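Local coordinates for glucose import ATP-binding protein GlcV (Sulfolobus solfataricus, PDB 1OXX) that powers glucose uptake by an archaeal ABC transporter, binding and hydrolysing ATP as the energy-coupling subunit of the complex, at residues L62-R67 and E80-G85; D280-K285 and D291-V296. The protein carries 1 engineered substitution. One frame throughout, in Å; residues are numbered along the deposited sequence. Where two conformers were deposited one is given.

Contacts 1 and 2 lie on opposite sides of the chain's centre, with nearest atoms about 35 Å apart and no structural element in common. Contact 1 is buried within the ATP-binding cassette, where strand 61-64 of an antiparallel sheet meets the start of strand 84-88 of the mixed sheet and the loop before it. Contact 2 is partly buried in the C-terminal region and joins two segments of a single antiparallel sheet. Each turns on one aromatic ring and a basic side chain, but the chemistry differs: the arginine of contact 1 spends its charge on backbone carbonyls in the interior, whereas the lysine of contact 2 uses its aliphatic stem and sends its amine away from the partner segment.

Contact 1: residues L62-R67 and E80-G85; sequences LYFDDR and EDRKIG
Phe64 and Leu62 of strand 61-64 pack on Arg82 and Ile84 in a buried, largely apolar contact between two sheets of the nucleotide-binding domain. With CG anti to the carbonyl carbon (chi1 -83°), the Phe64 ring reaches across edge first; a phenylalanine is flat and long enough to bring that edge to Ile84. Near the ring plane, its CE2 lies 3.8 Å from Ile84 CD1 and also 3.8 Å from Arg82 O. The Arg82 side chain passes the ring at about a right angle, its CD 4.0 Å from Phe64 CZ. Ring and guanidinium planes stand 65° apart and any cation-pi attraction is long and weak, so the aliphatic part of the arginine does most of the packing. Leu62 adds a methyl, CD2 lying 3.7 Å from Arg82 NH1. This is where the antiparallel beta subdomain of an ABC-ATPase meets its P-loop core, whose mixed sheet has strand 84-88 at its edge. An arginine suits the boundary because its extended chain can lie among apolar groups while NE bonds to Val77 O and NH1 to the carbonyls of Ile50 and Ile51 in the helix that follows the Walker A loop. Were Phe64 cut back to an alanine, Ile84 CD1 would probably lose its aromatic neighbour and a gap open beside the Arg82 methylenes. From Phe64 the backbone enters a type II' turn that ends at Arg67, leading into strand 67-71.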
ATOM      1  N   LEU A  62     -22.470   1.141  -6.082  1.00  4.05           N
ATOM      2  CA  LEU A  62     -21.222   1.311  -6.809  1.00  3.33           C
ATOM      3  C   LEU A  62     -21.533   1.688  -8.245  1.00  5.78           C
ATOM      4  O   LEU A  62     -22.327   1.012  -8.886  1.00  5.27           O
ATOM      5  CB  LEU A  62     -20.437   0.006  -6.768  1.00  4.80           C
ATOM      6  CG  LEU A  62     -19.096  -0.028  -7.510  1.00  4.15           C
ATOM      7  CD1 LEU A  62     -18.117   0.927  -6.870  1.00  4.60           C
ATOM      8  CD2 LEU A  62     -18.522  -1.437  -7.539  1.00  4.66           C
ATOM      9  N   TYR A  63     -20.931   2.772  -8.726  1.00  4.91           N
ATOM     10  CA  TYR A  63     -21.147   3.263 -10.083  1.00  3.56           C
ATOM     11  C   TYR A  63     -19.838   3.311 -10.858  1.00  4.47           C
ATOM     12  O   TYR A  63     -18.810   3.697 -10.309  1.00  4.95           O
ATOM     13  CB  TYR A  63     -21.722   4.688 -10.061  1.00  6.13           C
ATOM     14  CG  TYR A  63     -23.045   4.810  -9.363  1.00  8.42           C
ATOM     15  CD1 TYR A  63     -23.111   4.915  -7.984  1.00  7.33           C
ATOM     16  CD2 TYR A  63     -24.233   4.819 -10.078  1.00 12.75           C
ATOM     17  CE1 TYR A  63     -24.315   5.032  -7.343  1.00  9.60           C
ATOM     18  CE2 TYR A  63     -25.445   4.935  -9.433  1.00 12.29           C
ATOM     19  CZ  TYR A  63     -25.469   5.034  -8.066  1.00 10.05           C
ATOM     20  OH  TYR A  63     -26.669   5.153  -7.387  1.00 23.36           O
ATOM     21  N   PHE A  64     -19.900   2.963 -12.138  1.00  5.05           N
ATOM     22  CA  PHE A  64     -18.787   3.136 -13.072  1.00  5.74           C
ATOM     23  C   PHE A  64     -19.312   4.187 -14.027  1.00  6.37           C
ATOM     24  O   PHE A  64     -20.295   3.948 -14.721  1.00  7.26           O
ATOM     25  CB  PHE A  64     -18.466   1.829 -13.818  1.00  8.21           C
ATOM     26  CG  PHE A  64     -17.581   0.872 -13.057  1.00  4.73           C
ATOM     27  CD1 PHE A  64     -17.661   0.720 -11.687  1.00  8.35           C
ATOM     28  CD2 PHE A  64     -16.663   0.090 -13.745  1.00  5.53           C
ATOM     29  CE1 PHE A  64     -16.832  -0.207 -11.019  1.00  6.95           C
ATOM     30  CE2 PHE A  64     -15.831  -0.797 -13.072  1.00  6.86           C
ATOM     31  CZ  PHE A  64     -15.931  -0.949 -11.711  1.00  6.07           C
ATOM     32  N   ASP A  65     -18.686   5.360 -14.027  1.00  7.51           N
ATOM     33  CA  ASP A  65     -19.252   6.529 -14.708  1.00 12.63           C
ATOM     34  C   ASP A  65     -20.652   6.732 -14.080  1.00 11.17           C
ATOM     35  O   ASP A  65     -20.724   6.803 -12.852  1.00 16.27           O
ATOM     36  CB  ASP A  65     -19.199   6.360 -16.214  1.00 10.32           C
ATOM     37  CG  ASP A  65     -17.775   6.464 -16.751  1.00 11.42           C
ATOM     38  OD1 ASP A  65     -16.893   7.058 -16.070  1.00 10.66           O
ATOM     39  OD2 ASP A  65     -17.447   5.982 -17.854  1.00 18.90           O
ATOM     40  N   ASP A  66     -21.747   6.826 -14.822  0.50  9.04           N
ATOM     41  CA  ASP A  66     -23.007   6.937 -14.085  0.50  7.91           C
ATOM     42  C   ASP A  66     -23.768   5.641 -14.095  0.50  2.25           C
ATOM     43  O   ASP A  66     -24.968   5.644 -13.814  0.50  4.56           O
ATOM     44  CB  ASP A  66     -23.979   7.989 -14.593  0.50 12.70           C
ATOM     45  CG  ASP A  66     -23.710   8.417 -16.016  0.50 24.62           C
ATOM     46  OD1 ASP A  66     -24.387   9.351 -16.494  0.50 57.21           O
ATOM     47  OD2 ASP A  66     -22.928   7.801 -16.771  0.50 32.89           O
ATOM     48  N   ARG A  67     -23.100   4.540 -14.395  0.50  0.00           N
ATOM     49  CA  ARG A  67     -23.813   3.284 -14.503  0.50  1.92           C
ATOM     50  C   ARG A  67     -23.750   2.545 -13.172  0.50  0.00           C
ATOM     51  O   ARG A  67     -22.677   2.329 -12.620  0.50  0.00           O
ATOM     52  CB  ARG A  67     -23.300   2.421 -15.670  0.50  3.37           C
ATOM     53  CG  ARG A  67     -22.617   3.313 -16.711  0.50 13.30           C
ATOM     54  CD  ARG A  67     -21.853   2.540 -17.803  0.50 16.77           C
ATOM     55  NE  ARG A  67     -20.445   2.430 -17.440  0.50  6.09           N
ATOM     56  CZ  ARG A  67     -19.475   3.149 -17.977  0.50 23.53           C
ATOM     57  NH1 ARG A  67     -19.740   4.018 -18.944  0.50 32.24           N
ATOM     58  NH2 ARG A  67     -18.230   2.988 -17.559  0.50 12.03           N
ATOM     59  N   GLU A  80     -17.330  -9.348 -16.340  1.00 16.17           N
ATOM     60  CA  GLU A  80     -16.963  -9.401 -17.754  1.00 20.67           C
ATOM     61  C   GLU A  80     -17.505  -8.225 -18.567  1.00 18.41           C
ATOM     62  O   GLU A  80     -17.072  -7.999 -19.708  1.00 19.39           O
ATOM     63  CB  GLU A  80     -17.398 -10.731 -18.374  1.00 23.06           C
ATOM     64  CG  GLU A  80     -18.895 -10.945 -18.434  1.00 25.43           C
ATOM     65  CD  GLU A  80     -19.443 -11.622 -17.193  1.00 30.21           C
ATOM     66  OE1 GLU A  80     -18.777 -11.571 -16.131  1.00 31.83           O
ATOM     67  OE2 GLU A  80     -20.547 -12.203 -17.279  1.00 26.85           O
ATOM     68  N   ASP A  81     -18.433  -7.471 -17.992  1.00 15.23           N
ATOM     69  CA  ASP A  81     -19.001  -6.323 -18.685  1.00 14.35           C
ATOM     70  C   ASP A  81     -18.523  -4.979 -18.127  1.00 13.68           C
ATOM     71  O   ASP A  81     -19.036  -3.940 -18.541  1.00 17.69           O
ATOM     72  CB  ASP A  81     -20.520  -6.366 -18.625  1.00 14.31           C
ATOM     73  CG  ASP A  81     -21.111  -7.538 -19.388  1.00 24.73           C
ATOM     74  OD1 ASP A  81     -20.405  -8.134 -20.227  1.00 29.79           O
ATOM     75  OD2 ASP A  81     -22.286  -7.922 -19.206  1.00 24.75           O
ATOM     76  N   ARG A  82     -17.564  -4.992 -17.193  1.00  9.29           N
ATOM     77  CA  ARG A  82     -17.077  -3.764 -16.556  1.00 10.63           C
ATOM     78  C   ARG A  82     -15.777  -3.117 -17.090  1.00 11.36           C
ATOM     79  O   ARG A  82     -15.303  -2.107 -16.557  1.00 12.00           O
ATOM     80  CB  ARG A  82     -16.867  -4.039 -15.082  1.00  8.99           C
ATOM     81  CG  ARG A  82     -18.135  -4.218 -14.295  1.00  7.18           C
ATOM     82  CD  ARG A  82     -17.853  -4.287 -12.832  1.00  7.05           C
ATOM     83  NE  ARG A  82     -19.035  -4.652 -12.063  1.00  6.08           N
ATOM     84  CZ  ARG A  82     -19.104  -4.580 -10.740  1.00  6.17           C
ATOM     85  NH1 ARG A  82     -18.076  -4.137 -10.014  1.00  5.80           N
ATOM     86  NH2 ARG A  82     -20.218  -4.954 -10.141  1.00  8.15           N
ATOM     87  N   LYS A  83     -15.211  -3.693 -18.128  1.00 10.67           N
ATOM     88  CA  LYS A  83     -13.968  -3.214 -18.731  1.00  8.84           C
ATOM     89  C   LYS A  83     -12.819  -3.128 -17.728  1.00  6.79           C
ATOM     90  O   LYS A  83     -12.124  -2.120 -17.631  1.00  6.97           O
ATOM     91  CB  LYS A  83     -14.162  -1.904 -19.494  1.00  7.69           C
ATOM     92  CG  LYS A  83     -15.169  -2.026 -20.643  1.00 16.60           C
ATOM     93  CD  LYS A  83     -14.828  -1.116 -21.811  1.00 25.41           C
ATOM     94  CE  LYS A  83     -13.914  -1.819 -22.805  0.50 35.39           C
ATOM     95  NZ  LYS A  83     -14.027  -1.243 -24.173  0.50 37.77           N
ATOM     96  N   ILE A  84     -12.636  -4.224 -17.015  1.00  6.26           N
ATOM     97  CA  ILE A  84     -11.624  -4.354 -15.979  1.00  3.72           C
ATOM     98  C   ILE A  84     -10.549  -5.358 -16.356  1.00  7.12           C
ATOM     99  O   ILE A  84     -10.827  -6.351 -17.050  1.00 11.43           O
ATOM    100  CB  ILE A  84     -12.252  -4.798 -14.667  1.00  4.75           C
ATOM    101  CG1 ILE A  84     -13.267  -3.766 -14.202  1.00  7.32           C
ATOM    102  CG2 ILE A  84     -11.196  -4.964 -13.595  1.00 14.79           C
ATOM    103  CD1 ILE A  84     -14.016  -4.181 -12.952  1.00 12.89           C
ATOM    104  N   GLY A  85      -9.334  -5.053 -15.960  1.00  5.20           N
ATOM    105  CA  GLY A  85      -8.216  -5.975 -16.035  1.00  7.45           C
ATOM    106  C   GLY A  85      -7.763  -6.232 -14.613  1.00  6.90           C
ATOM    107  O   GLY A  85      -7.608  -5.284 -13.839  1.00  7.33           O
TER

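Contact 2: residues D280-K285 and D291-V296; sequences DVKLSK and DSWILV
Trp293 meets Asp280, Val281 and Lys282 with its indole, and the rest of 291-296 leads into or away from that ring. Just ahead of it, Ser292 is a small polar residue suited to a loop: its hydroxyl is hydrogen-bonded to Asp290 OD1 and to Arg343 NH1, and Arg343 also forms a cation-pi pair with the tryptophan. At Trp293 the side chain turns toward 280-285. CG is anti to the carbonyl carbon (chi1 -70°), and a chi2 of 98° sets the indole nearly square to the CA-CB-CG plane, presenting a face to Lys282. The lysine CB sits 3.6 Å from the centroid of the six-membered ring, only 7° off its normal, a well-centred CH-pi contact. From there the lysine chain runs on extended, crossing the side chain of Trp293 at about a right angle, until CD comes 3.8 Å from Trp293 NE1. A long aliphatic stem suits this place, since it can lie on an aromatic face while the amine, bent aside at chi4, leads away from the segment. The far rim of the indole meets backbone: CZ3 lies 3.5 Å from Asp280 O, which approaches at the edge near the ring plane, and 3.7 Å from Val281 C. A wide indole suits the site, its broad face serving Lys282 CB and CD while its rim still reaches this backbone. After the tryptophan, Ile294 begins strand 294-307 and pairs with Val342 by backbone hydrogen bonding, and the next residues lean on strand 337-342. Lys282 pairs likewise with Tyr341, so strand 337-342 lies between 281-284 and 294-307. The indole, at the mouth of strand 294-307, reaches over to edge strand 281-284, two places away in a five-stranded antiparallel sheet, consistent with the OB-like C-terminal domain of this ABC-ATPase.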
ATOM      1  N   ASP A 280      14.084  10.544  11.396  1.00  3.71           N
ATOM      2  CA  ASP A 280      13.964  11.810  12.115  1.00  5.18           C
ATOM      3  C   ASP A 280      14.577  11.753  13.497  1.00  4.64           C
ATOM      4  O   ASP A 280      14.269  12.587  14.353  1.00  5.41           O
ATOM      5  CB  ASP A 280      12.506  12.244  12.178  1.00  4.68           C
ATOM      6  CG  ASP A 280      11.916  12.457  10.804  1.00  5.56           C
ATOM      7  OD1 ASP A 280      12.632  13.001   9.921  1.00  7.05           O
ATOM      8  OD2 ASP A 280      10.754  12.072  10.553  1.00  7.10           O
ATOM      9  N   VAL A 281      15.431  10.758  13.697  1.00  3.86           N
ATOM     10  CA  VAL A 281      16.170  10.562  14.946  1.00  4.70           C
ATOM     11  C   VAL A 281      17.664  10.512  14.617  1.00  5.67           C
ATOM     12  O   VAL A 281      18.056   9.917  13.614  1.00  6.27           O
ATOM     13  CB  VAL A 281      15.769   9.240  15.627  1.00  6.21           C
ATOM     14  CG1 VAL A 281      16.623   8.945  16.884  1.00  6.43           C
ATOM     15  CG2 VAL A 281      14.296   9.229  15.967  1.00  4.21           C
ATOM     16  N   LYS A 282      18.490  11.119  15.477  1.00  4.85           N
ATOM     17  CA  LYS A 282      19.945  11.054  15.330  1.00  4.74           C
ATOM     18  C   LYS A 282      20.545  10.891  16.715  1.00  4.61           C
ATOM     19  O   LYS A 282      20.064  11.501  17.663  1.00  5.86           O
ATOM     20  CB  LYS A 282      20.492  12.320  14.666  1.00  7.06           C
ATOM     21  CG  LYS A 282      21.989  12.338  14.471  1.00  5.65           C
ATOM     22  CD  LYS A 282      22.443  13.564  13.647  1.00 12.50           C
ATOM     23  CE  LYS A 282      23.949  13.680  13.559  1.00 29.47           C
ATOM     24  NZ  LYS A 282      24.531  12.636  12.679  1.00 27.80           N
ATOM     25  N   LEU A 283      21.557  10.041  16.836  1.00  3.81           N
ATOM     26  CA  LEU A 283      22.233   9.774  18.108  1.00  7.00           C
ATOM     27  C   LEU A 283      23.681  10.270  18.103  1.00  5.14           C
ATOM     28  O   LEU A 283      24.351  10.272  17.058  1.00  6.18           O
ATOM     29  CB  LEU A 283      22.242   8.273  18.369  1.00  5.22           C
ATOM     30  CG  LEU A 283      20.908   7.547  18.232  1.00  6.55           C
ATOM     31  CD1 LEU A 283      21.104   6.060  18.424  1.00  8.18           C
ATOM     32  CD2 LEU A 283      19.890   8.078  19.199  1.00  6.85           C
ATOM     33  N   SER A 284      24.163  10.677  19.269  1.00  6.25           N
ATOM     34  CA  SER A 284      25.563  11.111  19.408  1.00  5.71           C
ATOM     35  C   SER A 284      26.044  10.877  20.823  1.00  8.30           C
ATOM     36  O   SER A 284      25.258  10.648  21.721  1.00 10.03           O
ATOM     37  CB  SER A 284      25.756  12.593  19.103  1.00  7.79           C
ATOM     38  OG  SER A 284      24.975  13.225  20.108  0.50  4.07           O
ATOM     39  N   LYS A 285      27.352  10.937  21.033  1.00  5.71           N
ATOM     40  CA  LYS A 285      27.857  10.811  22.388  1.00  4.78           C
ATOM     41  C   LYS A 285      28.059  12.158  23.058  1.00  7.41           C
ATOM     42  O   LYS A 285      28.146  12.236  24.285  1.00 11.35           O
ATOM     43  CB  LYS A 285      29.188  10.064  22.404  1.00  8.05           C
ATOM     44  CG  LYS A 285      29.074   8.621  22.000  1.00 16.41           C
ATOM     45  CD  LYS A 285      28.432   7.797  23.095  1.00 21.54           C
ATOM     46  CE  LYS A 285      29.327   7.716  24.324  1.00 15.69           C
ATOM     47  NZ  LYS A 285      28.735   6.856  25.389  1.00 18.96           N
ATOM     48  N   ASP A 291      22.018  22.965  13.877  1.00 13.85           N
ATOM     49  CA  ASP A 291      20.782  23.539  14.380  1.00 16.34           C
ATOM     50  C   ASP A 291      19.500  23.001  13.724  1.00 14.01           C
ATOM     51  O   ASP A 291      18.400  23.356  14.137  1.00 17.22           O
ATOM     52  CB  ASP A 291      20.839  25.073  14.314  1.00 19.25           C
ATOM     53  CG  ASP A 291      20.617  25.618  12.919  1.00 24.65           C
ATOM     54  OD1 ASP A 291      20.605  26.861  12.770  1.00 42.55           O
ATOM     55  OD2 ASP A 291      20.436  24.905  11.915  1.00 26.33           O
ATOM     56  N   SER A 292      19.635  22.106  12.746  1.00  9.98           N
ATOM     57  CA  SER A 292      18.467  21.486  12.116  1.00 10.56           C
ATOM     58  C   SER A 292      17.934  20.286  12.926  1.00  7.61           C
ATOM     59  O   SER A 292      16.896  19.715  12.583  1.00  8.16           O
ATOM     60  CB  SER A 292      18.784  21.056  10.676  1.00 10.49           C
ATOM     61  OG  SER A 292      19.774  20.046  10.613  1.00 14.42           O
ATOM     62  N   TRP A 293      18.634  19.962  14.005  1.00  6.85           N
ATOM     63  CA  TRP A 293      18.249  18.906  14.925  1.00  6.43           C
ATOM     64  C   TRP A 293      18.053  19.502  16.320  1.00  7.42           C
ATOM     65  O   TRP A 293      18.756  20.445  16.689  1.00  9.88           O
ATOM     66  CB  TRP A 293      19.359  17.880  15.043  1.00  6.68           C
ATOM     67  CG  TRP A 293      19.583  17.015  13.822  1.00  4.54           C
ATOM     68  CD1 TRP A 293      20.521  17.199  12.846  1.00  8.64           C
ATOM     69  CD2 TRP A 293      18.869  15.824  13.469  1.00  5.36           C
ATOM     70  NE1 TRP A 293      20.423  16.204  11.902  1.00  7.81           N
ATOM     71  CE2 TRP A 293      19.421  15.343  12.269  1.00  5.66           C
ATOM     72  CE3 TRP A 293      17.818  15.110  14.053  1.00  4.95           C
ATOM     73  CZ2 TRP A 293      18.952  14.183  11.645  1.00  6.48           C
ATOM     74  CZ3 TRP A 293      17.349  13.981  13.425  1.00  5.05           C
ATOM     75  CH2 TRP A 293      17.907  13.535  12.241  1.00  5.12           C
ATOM     76  N   ILE A 294      17.122  18.953  17.092  1.00  5.99           N
ATOM     77  CA  ILE A 294      16.949  19.394  18.481  1.00  7.19           C
ATOM     78  C   ILE A 294      17.159  18.240  19.449  1.00  5.17           C
ATOM     79  O   ILE A 294      16.726  17.090  19.217  1.00  5.06           O
ATOM     80  CB  ILE A 294      15.565  20.032  18.767  1.00  7.61           C
ATOM     81  CG1 ILE A 294      14.427  19.045  18.496  1.00  6.19           C
ATOM     82  CG2 ILE A 294      15.414  21.349  18.022  1.00  6.00           C
ATOM     83  CD1 ILE A 294      13.151  19.401  19.216  1.00  8.23           C
ATOM     84  N   LEU A 295      17.789  18.562  20.566  1.00  4.43           N
ATOM     85  CA  LEU A 295      18.001  17.620  21.647  1.00  4.11           C
ATOM     86  C   LEU A 295      16.719  17.324  22.397  1.00  6.26           C
ATOM     87  O   LEU A 295      15.994  18.257  22.769  1.00  8.04           O
ATOM     88  CB  LEU A 295      18.958  18.245  22.657  1.00  6.53           C
ATOM     89  CG  LEU A 295      20.440  17.935  22.557  1.00 12.18           C
ATOM     90  CD1 LEU A 295      21.179  18.762  23.599  1.00 12.91           C
ATOM     91  CD2 LEU A 295      20.702  16.454  22.785  1.00 10.41           C
ATOM     92  N   VAL A 296      16.426  16.045  22.606  1.00  3.75           N
ATOM     93  CA  VAL A 296      15.292  15.673  23.440  1.00  5.80           C
ATOM     94  C   VAL A 296      15.714  14.924  24.718  1.00  5.43           C
ATOM     95  O   VAL A 296      14.903  14.691  25.599  1.00  7.15           O
ATOM     96  CB  VAL A 296      14.196  14.905  22.663  1.00  7.31           C
ATOM     97  CG1 VAL A 296      13.548  15.822  21.638  1.00  9.20           C
ATOM     98  CG2 VAL A 296      14.725  13.627  22.016  1.00  7.66           C
TER